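PDB 5KZZ: smoothened from Xenopus laevis, which transduces Hedgehog signals as a Frizzled-family receptor directly activated by cellular cholesterol, represented here by its cysteine-rich domain crystallised in the apo form. Local coordinates for residues N22-S27 against D50-W55; T34-A39 against S43-V48; D66-L71 against V98-V103; Y76-K79 against K84-L87. One frame throughout, in Å; residues are numbered along the deposited sequence.

Contact 1: residues N22-S27 against D50-W55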
# COMPACT_ATOMS: atom_id res chain seq x y z
N ASN A 22 12.08 8.56 -1.59
CA ASN A 22 12.06 7.63 -2.72
C ASN A 22 12.28 6.19 -2.26
O ASN A 22 12.48 5.31 -3.09
CB ASN A 22 13.14 8.02 -3.74
CG ASN A 22 12.99 9.43 -4.25
OD1 ASN A 22 13.86 10.29 -4.03
ND2 ASN A 22 11.89 9.69 -4.95
N ILE A 23 12.26 5.98 -0.94
CA ILE A 23 12.35 4.65 -0.30
C ILE A 23 11.04 4.32 0.44
O ILE A 23 10.51 5.18 1.15
CB ILE A 23 13.51 4.57 0.76
CG1 ILE A 23 14.86 4.92 0.14
CG2 ILE A 23 13.51 3.22 1.47
CD1 ILE A 23 15.24 4.07 -0.99
N CYS A 24 10.53 3.10 0.27
CA CYS A 24 9.41 2.60 1.07
C CYS A 24 9.77 1.27 1.70
O CYS A 24 9.93 0.28 1.00
CB CYS A 24 8.15 2.45 0.22
SG CYS A 24 6.72 1.86 1.17
N LEU A 25 9.92 1.26 3.03
CA LEU A 25 10.21 0.02 3.76
C LEU A 25 11.38 -0.74 3.12
O LEU A 25 11.33 -1.95 2.92
CB LEU A 25 8.96 -0.89 3.84
CG LEU A 25 7.74 -0.27 4.52
CD1 LEU A 25 6.53 -1.22 4.42
CD2 LEU A 25 8.10 0.00 5.96
N GLY A 26 12.43 0.01 2.78
CA GLY A 26 13.65 -0.59 2.25
C GLY A 26 13.65 -0.87 0.76
O GLY A 26 14.61 -1.45 0.24
N SER A 27 12.60 -0.49 0.05
CA SER A 27 12.57 -0.63 -1.39
C SER A 27 12.70 0.72 -2.05
O SER A 27 12.11 1.68 -1.58
CB SER A 27 11.28 -1.31 -1.85
OG SER A 27 11.20 -2.62 -1.35
N ASP A 50 5.29 8.04 9.49
CA ASP A 50 5.20 7.58 10.87
C ASP A 50 4.42 6.26 10.97
O ASP A 50 4.80 5.38 11.76
CB ASP A 50 4.55 8.65 11.74
CG ASP A 50 5.42 9.89 11.90
OD1 ASP A 50 6.65 9.84 11.65
OD2 ASP A 50 4.87 10.94 12.28
N LYS A 51 3.35 6.10 10.18
CA LYS A 51 2.59 4.85 10.19
C LYS A 51 3.44 3.70 9.66
O LYS A 51 3.37 2.60 10.19
CB LYS A 51 1.31 4.98 9.35
CG LYS A 51 0.33 6.06 9.82
CD LYS A 51 -0.22 5.77 11.20
CE LYS A 51 -1.37 6.71 11.56
NZ LYS A 51 -1.80 6.54 12.97
N LEU A 52 4.23 3.96 8.63
CA LEU A 52 5.09 2.90 8.11
C LEU A 52 6.15 2.48 9.14
O LEU A 52 6.48 1.30 9.23
CB LEU A 52 5.72 3.34 6.80
CG LEU A 52 4.74 3.37 5.61
CD1 LEU A 52 5.41 4.03 4.39
CD2 LEU A 52 4.24 1.97 5.28
N SER A 53 6.64 3.44 9.93
CA SER A 53 7.59 3.11 10.99
C SER A 53 6.92 2.17 12.00
O SER A 53 7.53 1.21 12.48
CB SER A 53 8.09 4.37 11.69
OG SER A 53 8.93 4.04 12.78
N LEU A 54 5.65 2.44 12.32
CA LEU A 54 4.92 1.55 13.23
C LEU A 54 4.71 0.16 12.62
O LEU A 54 4.90 -0.86 13.29
CB LEU A 54 3.56 2.18 13.61
CG LEU A 54 3.64 3.41 14.50
CD1 LEU A 54 2.25 4.02 14.67
CD2 LEU A 54 4.24 3.07 15.84
N TRP A 55 4.34 0.10 11.35
CA TRP A 55 4.18 -1.18 10.67
C TRP A 55 5.44 -2.01 10.68
O TRP A 55 5.38 -3.23 10.65
CB TRP A 55 3.76 -0.94 9.23
CG TRP A 55 2.27 -0.81 9.01
CD1 TRP A 55 1.57 0.32 8.72
CD2 TRP A 55 1.31 -1.88 9.05
NE1 TRP A 55 0.23 0.03 8.57
CE2 TRP A 55 0.05 -1.31 8.78
CE3 TRP A 55 1.40 -3.25 9.27
CZ2 TRP A 55 -1.12 -2.08 8.72
CZ3 TRP A 55 0.24 -4.02 9.23
CH2 TRP A 55 -1.00 -3.43 8.96

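Contact 2: residues T34-A39 against S43-V48. With ZN (zinc ion), chain E.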
# COMPACT_ATOMS: atom_id res chain seq x y z
N THR A 34 3.09 10.81 -5.68
CA THR A 34 2.24 9.99 -4.84
C THR A 34 0.99 10.75 -4.42
O THR A 34 0.79 11.91 -4.78
CB THR A 34 3.02 9.51 -3.59
OG1 THR A 34 2.31 8.44 -2.96
CG2 THR A 34 3.24 10.63 -2.58
N SER A 35 0.14 10.06 -3.67
CA SER A 35 -0.98 10.67 -2.98
C SER A 35 -1.23 9.88 -1.71
O SER A 35 -0.92 8.69 -1.66
CB SER A 35 -2.24 10.67 -3.85
OG SER A 35 -3.38 11.07 -3.11
N THR A 36 -1.78 10.54 -0.70
CA THR A 36 -2.13 9.88 0.55
C THR A 36 -3.60 9.41 0.56
O THR A 36 -4.08 8.92 1.58
CB THR A 36 -1.89 10.81 1.75
OG1 THR A 36 -2.68 12.00 1.61
CG2 THR A 36 -0.43 11.20 1.83
N VAL A 37 -4.28 9.53 -0.58
CA VAL A 37 -5.72 9.30 -0.62
C VAL A 37 -6.13 7.85 -0.27
O VAL A 37 -7.24 7.62 0.21
CB VAL A 37 -6.31 9.71 -2.00
CG1 VAL A 37 -5.83 8.80 -3.10
CG2 VAL A 37 -7.84 9.72 -1.96
N LEU A 38 -5.25 6.86 -0.48
CA LEU A 38 -5.61 5.47 -0.17
C LEU A 38 -5.34 5.11 1.27
O LEU A 38 -5.89 4.13 1.79
CB LEU A 38 -4.83 4.51 -1.06
CG LEU A 38 -4.95 4.81 -2.55
CD1 LEU A 38 -4.20 3.75 -3.34
CD2 LEU A 38 -6.42 4.84 -2.98
N ALA A 39 -4.48 5.89 1.93
CA ALA A 39 -4.13 5.61 3.32
C ALA A 39 -5.13 6.31 4.24
O ALA A 39 -4.94 7.48 4.61
CB ALA A 39 -2.71 6.08 3.62
N SER A 43 -3.09 11.68 7.08
CA SER A 43 -3.55 12.92 6.45
C SER A 43 -2.45 13.68 5.73
O SER A 43 -2.68 14.77 5.22
CB SER A 43 -4.21 13.84 7.48
OG SER A 43 -3.30 14.13 8.51
N SER A 44 -1.25 13.11 5.68
CA SER A 44 -0.11 13.78 5.04
C SER A 44 0.95 12.73 4.79
O SER A 44 0.92 11.66 5.39
CB SER A 44 0.46 14.89 5.92
OG SER A 44 1.04 14.31 7.08
N GLN A 45 1.94 13.07 3.97
CA GLN A 45 3.06 12.15 3.80
C GLN A 45 3.87 12.04 5.08
O GLN A 45 4.47 11.00 5.34
CB GLN A 45 3.95 12.58 2.64
CG GLN A 45 3.31 12.49 1.28
CD GLN A 45 4.32 12.64 0.18
OE1 GLN A 45 5.22 11.82 0.05
NE2 GLN A 45 4.20 13.70 -0.61
N ASP A 46 3.87 13.07 5.91
CA ASP A 46 4.51 12.96 7.22
C ASP A 46 3.87 11.88 8.07
O ASP A 46 4.55 11.04 8.66
CB ASP A 46 4.45 14.31 7.95
CG ASP A 46 5.35 15.36 7.32
OD1 ASP A 46 6.28 15.01 6.57
OD2 ASP A 46 5.14 16.56 7.59
N GLU A 47 2.54 11.86 8.10
CA GLU A 47 1.83 10.82 8.85
C GLU A 47 2.08 9.44 8.26
O GLU A 47 2.25 8.47 8.99
CB GLU A 47 0.32 11.10 8.89
CG GLU A 47 -0.09 12.19 9.83
CD GLU A 47 -1.45 11.93 10.44
OE1 GLU A 47 -2.32 11.30 9.79
OE2 GLU A 47 -1.65 12.36 11.59
N VAL A 48 2.08 9.34 6.93
CA VAL A 48 2.37 8.07 6.26
C VAL A 48 3.70 7.52 6.76
O VAL A 48 3.81 6.34 7.08
CB VAL A 48 2.41 8.24 4.73
CG1 VAL A 48 3.17 7.08 4.08
CG2 VAL A 48 0.98 8.39 4.17
ZN ZN E . 7.40 16.22 5.48
O HOH W 1 8.52 17.72 7.02
O HOH W 2 6.32 16.31 3.55

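Contact 3: residues D66-L71 against V98-V103. With ZN (zinc ion), chain F.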
# COMPACT_ATOMS: atom_id res chain seq x y z
N ASP A 66 7.90 -9.97 4.32
CA ASP A 66 8.30 -9.94 2.92
C ASP A 66 7.10 -9.83 2.00
O ASP A 66 7.13 -9.10 0.99
CB ASP A 66 9.12 -11.18 2.55
CG ASP A 66 9.78 -11.04 1.20
OD1 ASP A 66 10.74 -10.25 1.12
OD2 ASP A 66 9.33 -11.63 0.21
N ALA A 67 6.03 -10.55 2.33
CA ALA A 67 4.81 -10.49 1.52
C ALA A 67 4.09 -9.15 1.63
O ALA A 67 3.57 -8.62 0.64
CB ALA A 67 3.87 -11.59 1.94
N ILE A 68 4.04 -8.60 2.83
CA ILE A 68 3.20 -7.42 3.07
C ILE A 68 3.86 -6.11 2.63
O ILE A 68 3.15 -5.14 2.34
CB ILE A 68 2.77 -7.35 4.57
CG1 ILE A 68 1.44 -6.60 4.72
CG2 ILE A 68 3.82 -6.70 5.43
CD1 ILE A 68 0.95 -6.49 6.15
N ARG A 69 5.19 -6.08 2.57
CA ARG A 69 5.86 -4.84 2.18
C ARG A 69 5.29 -4.19 0.89
O ARG A 69 4.98 -3.01 0.91
CB ARG A 69 7.39 -5.05 2.03
CG ARG A 69 8.16 -5.17 3.32
CD ARG A 69 9.57 -5.74 3.07
NE ARG A 69 10.34 -4.88 2.18
CZ ARG A 69 11.48 -5.23 1.61
NH1 ARG A 69 11.99 -6.43 1.82
NH2 ARG A 69 12.12 -4.37 0.83
N PRO A 70 5.16 -4.95 -0.22
CA PRO A 70 4.65 -4.27 -1.41
C PRO A 70 3.20 -3.83 -1.26
O PRO A 70 2.81 -2.87 -1.88
CB PRO A 70 4.81 -5.34 -2.51
CG PRO A 70 4.87 -6.65 -1.78
CD PRO A 70 5.65 -6.30 -0.54
N LEU A 71 2.42 -4.52 -0.43
CA LEU A 71 1.04 -4.11 -0.18
C LEU A 71 1.02 -2.80 0.60
O LEU A 71 0.31 -1.87 0.22
CB LEU A 71 0.27 -5.22 0.55
CG LEU A 71 -1.23 -4.95 0.80
CD1 LEU A 71 -1.88 -4.58 -0.49
CD2 LEU A 71 -1.87 -6.19 1.43
N VAL A 98 -2.19 -15.12 3.04
CA VAL A 98 -1.81 -16.42 3.57
C VAL A 98 -0.62 -16.28 4.52
O VAL A 98 -0.74 -16.63 5.69
CB VAL A 98 -1.52 -17.43 2.45
CG1 VAL A 98 -1.17 -18.77 3.05
CG2 VAL A 98 -2.72 -17.54 1.51
N PRO A 99 0.51 -15.71 4.07
CA PRO A 99 1.58 -15.61 5.07
C PRO A 99 1.28 -14.67 6.23
O PRO A 99 1.91 -14.80 7.28
CB PRO A 99 2.77 -15.09 4.26
CG PRO A 99 2.23 -14.61 3.03
CD PRO A 99 1.00 -15.36 2.73
N CYS A 100 0.32 -13.77 6.07
CA CYS A 100 -0.01 -12.84 7.13
C CYS A 100 -1.34 -13.21 7.75
O CYS A 100 -1.96 -12.39 8.38
CB CYS A 100 -0.06 -11.41 6.60
SG CYS A 100 1.51 -10.81 5.97
N ALA A 101 -1.76 -14.46 7.56
CA ALA A 101 -3.06 -14.92 8.07
C ALA A 101 -3.15 -14.77 9.58
O ALA A 101 -4.07 -14.11 10.10
CB ALA A 101 -3.30 -16.38 7.66
N ILE A 102 -2.21 -15.40 10.28
CA ILE A 102 -2.19 -15.41 11.74
C ILE A 102 -2.11 -13.99 12.29
O ILE A 102 -2.86 -13.61 13.19
CB ILE A 102 -1.00 -16.24 12.27
CG1 ILE A 102 -1.11 -17.68 11.77
CG2 ILE A 102 -0.95 -16.19 13.79
CD1 ILE A 102 0.12 -18.16 11.01
N VAL A 103 -1.20 -13.21 11.72
CA VAL A 103 -1.08 -11.79 12.04
C VAL A 103 -2.33 -11.05 11.58
O VAL A 103 -2.83 -11.30 10.49
CB VAL A 103 0.16 -11.18 11.38
CG1 VAL A 103 0.32 -9.73 11.78
CG2 VAL A 103 1.40 -12.00 11.72
ZN ZN F . 11.60 -10.13 -0.66

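Contact 4: residues Y76-K79 against K84-L87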
# COMPACT_ATOMS: atom_id res chain seq x y z
N TYR A 76 0.25 3.05 1.10
CA TYR A 76 0.75 4.23 1.79
C TYR A 76 1.55 5.16 0.89
O TYR A 76 1.49 6.37 1.09
CB TYR A 76 1.60 3.83 2.98
CG TYR A 76 0.79 3.39 4.18
CD1 TYR A 76 0.28 4.33 5.08
CD2 TYR A 76 0.51 2.05 4.40
CE1 TYR A 76 -0.46 3.94 6.17
CE2 TYR A 76 -0.25 1.65 5.51
CZ TYR A 76 -0.73 2.60 6.40
OH TYR A 76 -1.46 2.21 7.49
N MET A 77 2.31 4.60 -0.05
CA MET A 77 3.16 5.40 -0.93
C MET A 77 2.91 5.03 -2.39
O MET A 77 3.85 4.72 -3.12
CB MET A 77 4.65 5.22 -0.59
CG MET A 77 4.98 5.75 0.81
SD MET A 77 6.69 5.50 1.36
CE MET A 77 7.55 6.80 0.48
N PRO A 78 1.63 5.08 -2.82
CA PRO A 78 1.29 4.61 -4.17
C PRO A 78 1.80 5.54 -5.26
O PRO A 78 2.05 6.73 -5.04
CB PRO A 78 -0.24 4.61 -4.15
CG PRO A 78 -0.54 5.78 -3.24
CD PRO A 78 0.43 5.57 -2.12
N LYS A 79 1.92 5.00 -6.46
CA LYS A 79 2.25 5.80 -7.62
C LYS A 79 1.09 6.66 -8.07
O LYS A 79 -0.04 6.18 -8.23
CB LYS A 79 2.69 4.88 -8.76
CG LYS A 79 3.06 5.64 -10.04
CD LYS A 79 3.55 4.69 -11.12
CE LYS A 79 3.84 5.44 -12.41
NZ LYS A 79 4.30 4.54 -13.51
N LYS A 84 -4.09 10.72 -11.13
CA LYS A 84 -4.70 9.45 -10.76
C LYS A 84 -3.73 8.59 -9.97
O LYS A 84 -2.54 8.49 -10.28
CB LYS A 84 -5.18 8.69 -12.00
CG LYS A 84 -6.42 9.27 -12.66
CD LYS A 84 -6.52 8.82 -14.11
CE LYS A 84 -7.92 9.02 -14.66
NZ LYS A 84 -8.57 10.24 -14.10
N VAL A 85 -4.25 7.94 -8.94
CA VAL A 85 -3.45 7.00 -8.20
C VAL A 85 -3.92 5.58 -8.55
O VAL A 85 -5.10 5.35 -8.78
CB VAL A 85 -3.55 7.27 -6.69
CG1 VAL A 85 -4.95 7.01 -6.17
CG2 VAL A 85 -2.60 6.43 -5.96
N GLU A 86 -2.98 4.65 -8.64
CA GLU A 86 -3.28 3.24 -8.85
C GLU A 86 -3.61 2.58 -7.51
O GLU A 86 -2.94 2.86 -6.51
CB GLU A 86 -2.08 2.55 -9.53
CG GLU A 86 -2.26 1.08 -9.88
CD GLU A 86 -3.67 0.71 -10.32
OE1 GLU A 86 -4.24 1.39 -11.21
OE2 GLU A 86 -4.22 -0.26 -9.76
N LEU A 87 -4.64 1.73 -7.47
CA LEU A 87 -5.03 1.00 -6.25
C LEU A 87 -4.26 -0.33 -6.10
O LEU A 87 -3.85 -0.90 -7.12
CB LEU A 87 -6.53 0.72 -6.25
CG LEU A 87 -7.41 1.78 -5.59
CD1 LEU A 87 -7.29 3.10 -6.32
CD2 LEU A 87 -8.84 1.31 -5.56

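Contact 1: residues N22-S27 against D50-W55
Leu-52, on the inner face of helix 45-55, meets two neighbours of the 22-27 segment with its two methyl branches. Its CD2 lies 4.0 Å from CD1 of Leu-25, the two side chains crossing at about a right angle, while its CD1 reaches the sulfur of Cys-24 at 4.1 Å (Leu-52 CD1 to SG). The other Leu-25 methyl, CD2, lies by the base of Leu-52, 3.9 Å from its carbonyl O and near its CB. Branched leucines suit this place because each offers two separate methyls: one residue fills the space between a sulfur and a second leucine without a polar atom. Leu-25 gets there from the tip of a tight beta hairpin, strands 23-24 and 27-28, closed by a type I' turn from Cys-24 to Ser-27. The turn places Leu-25 in the left-handed helical region, phi 50°, and Gly-26, at phi 85°, takes the next position with ease because it has no side chain to crowd the preceding carbonyl. Two backbone bonds clamp the turn, Cys-24 N to Ser-27 O (2.8 Å) and Ser-27 N to Cys-24 O (2.9 Å). Cys-24 points its SG anti to the backbone N (chi1 -179°), where it joins Cys-73 of helix 62-76 in a disulfide. Trp-65 and Leu-72 of that helix back Leu-25, and Met-77 packs on both Cys-24 and Leu-52.

Contact 2: residues T34-A39 against S43-V48
Thr-36 and Ser-44 bring the two backbones closest, with 6.3 Å between their CA atoms. The 34-39 segment leaves strand 33-34 and bends through a type I beta turn from Thr-36 to Ala-39; the 43-48 segment starts helix 45-55, with Ser-44 as N-cap. Ser-44 OG accepts the otherwise unused helical N-H of Glu-47 at 3.0 Å from Glu-47 N, nearly straight at 164°, a task serine does well with its short hydroxyl. The carboxylate of Glu-47 folds back in turn, OE1 accepting from Ser-43 N at 2.8 Å, on the anti side and somewhat out of plane. Beside the cap, Asp-46 binds a zinc ion through OD1 at 2.0 Å, together with Lys-20 NZ and two waters; its OD2 stays 3.1 Å from the metal, so the carboxylate is monodentate, and the lysine, as a ligand, is probably neutral. Across the contact the work is done by methyls. Thr-36 turns CG2 toward the helix start, 3.6 Å from the carbonyl carbon of Ser-44, and the same methyl meets CG2 of Val-48 at 3.9 Å. Thr-34 and Gln-45 approach from opposite directions: the CG2 methyl of Thr-34 sits over the face of the Gln-45 amide, nearest its OE1 at 3.5 Å. Methyls can pack on this amide because neighbours take up the polar ends: Pro-78 O holds Thr-34 OG1, Glu-17 and Pro-18 O hold Gln-45 NE2, and Lys-20 N holds OE1.

Contact 3: residues D66-L71 against V98-V103
Small apolar groups make this contact, Ala-67 against Pro-99 and Ile-68 against Cys-100, where helix 62-76 lies against the loop that follows helix 90-97. CB of Ala-67 sits 3.6 Å from CG of Pro-99, so a lone methyl touches the outer corner of the proline ring; alanine's short side chain lets the two CA atoms come within 7.0 Å. Beside it, the sulfur of Cys-100 faces the branch point of Ile-68, SG to CB 3.9 Å. The isoleucine holds CG1 anti to its backbone N (chi1 -153°); it also packs on Leu-58 and Thr-96, and the end of its long branch, CD1, comes up to the ring of Trp-55. In the Frizzled-type cysteine-rich domain such helix-to-loop packing is fastened by disulfides, and here Cys-100 is bonded to Cys-64, one turn before Ile-68 on the same helix. The loop itself turns sharply: a type I beta turn runs from Val-98 to Ala-101, closed by Ala-101 N to Val-98 O at 3.0 Å, and Pro-99, with phi -66°, fits its second position. Pro-70 kinks the helix, its nitrogen having no hydrogen to give to the preceding turn. On the surface flank of the helix, Asp-66 holds a zinc ion through OD1 at 2.0 Å.

Contact 4: residues Y76-K79 against K84-L87
Pro-78 and Val-85 cross obliquely at the mouth of the beta hairpin formed by strands 80-81 and 84-86, the latter being the central strand of a three-stranded antiparallel sheet with 11-13 on its far side. The proline presents the CB-CG edge of its ring to one valine methyl: CG2 of Val-85 is 3.5 Å from both CB and CG of Pro-78, tighter than ordinary van der Waals contact. A chi1 of 67° puts CG1 between the backbone N and the carbonyl carbon, which leaves CG2 anti to N and turned to the proline. Proline is well suited to the chain here, where Met-77 has just left the conformation of helix 62-76, because its ring restrains the backbone and offers a compact apolar edge. Val-85, beta-branched as strand residues often are, also packs on Val-37 beyond the pair. Lys-79 takes part chiefly through its backbone. Its fully extended side chain leads off to the surface, toward a long, weak ion pair with Glu-81, while its carbonyl turns inward to the strand. Glu-86 N donates a weak hydrogen bond to Lys-79 O at 3.3 Å, with a nearly straight N-H...O angle of 164°. The same oxygen gathers two contacts from Val-85, 3.5 Å from its CA in a CH...O approach and 3.4 Å from its CG2.

From the N terminus, contact 1 closes a loop of 22 residues between its segments, bringing the 23-28 hairpin back to helix 45-55, and contact 2 closes a much shorter one wholly within it, at the start of the same helix. The chain then passes into helix 62-76. Contact 3 ties the middle of this helix to the loop after helix 90-97, and contact 4, lying inside that span, joins its exit to strand 84-86. No loops cross: the two pairs follow in series. Space knits them together. Val-48 packs against Tyr-76 between contacts 2 and 4, Trp-55 meets Tyr-76 between contacts 1 and 4, and Arg-69 reaches Ser-27 between contacts 1 and 3.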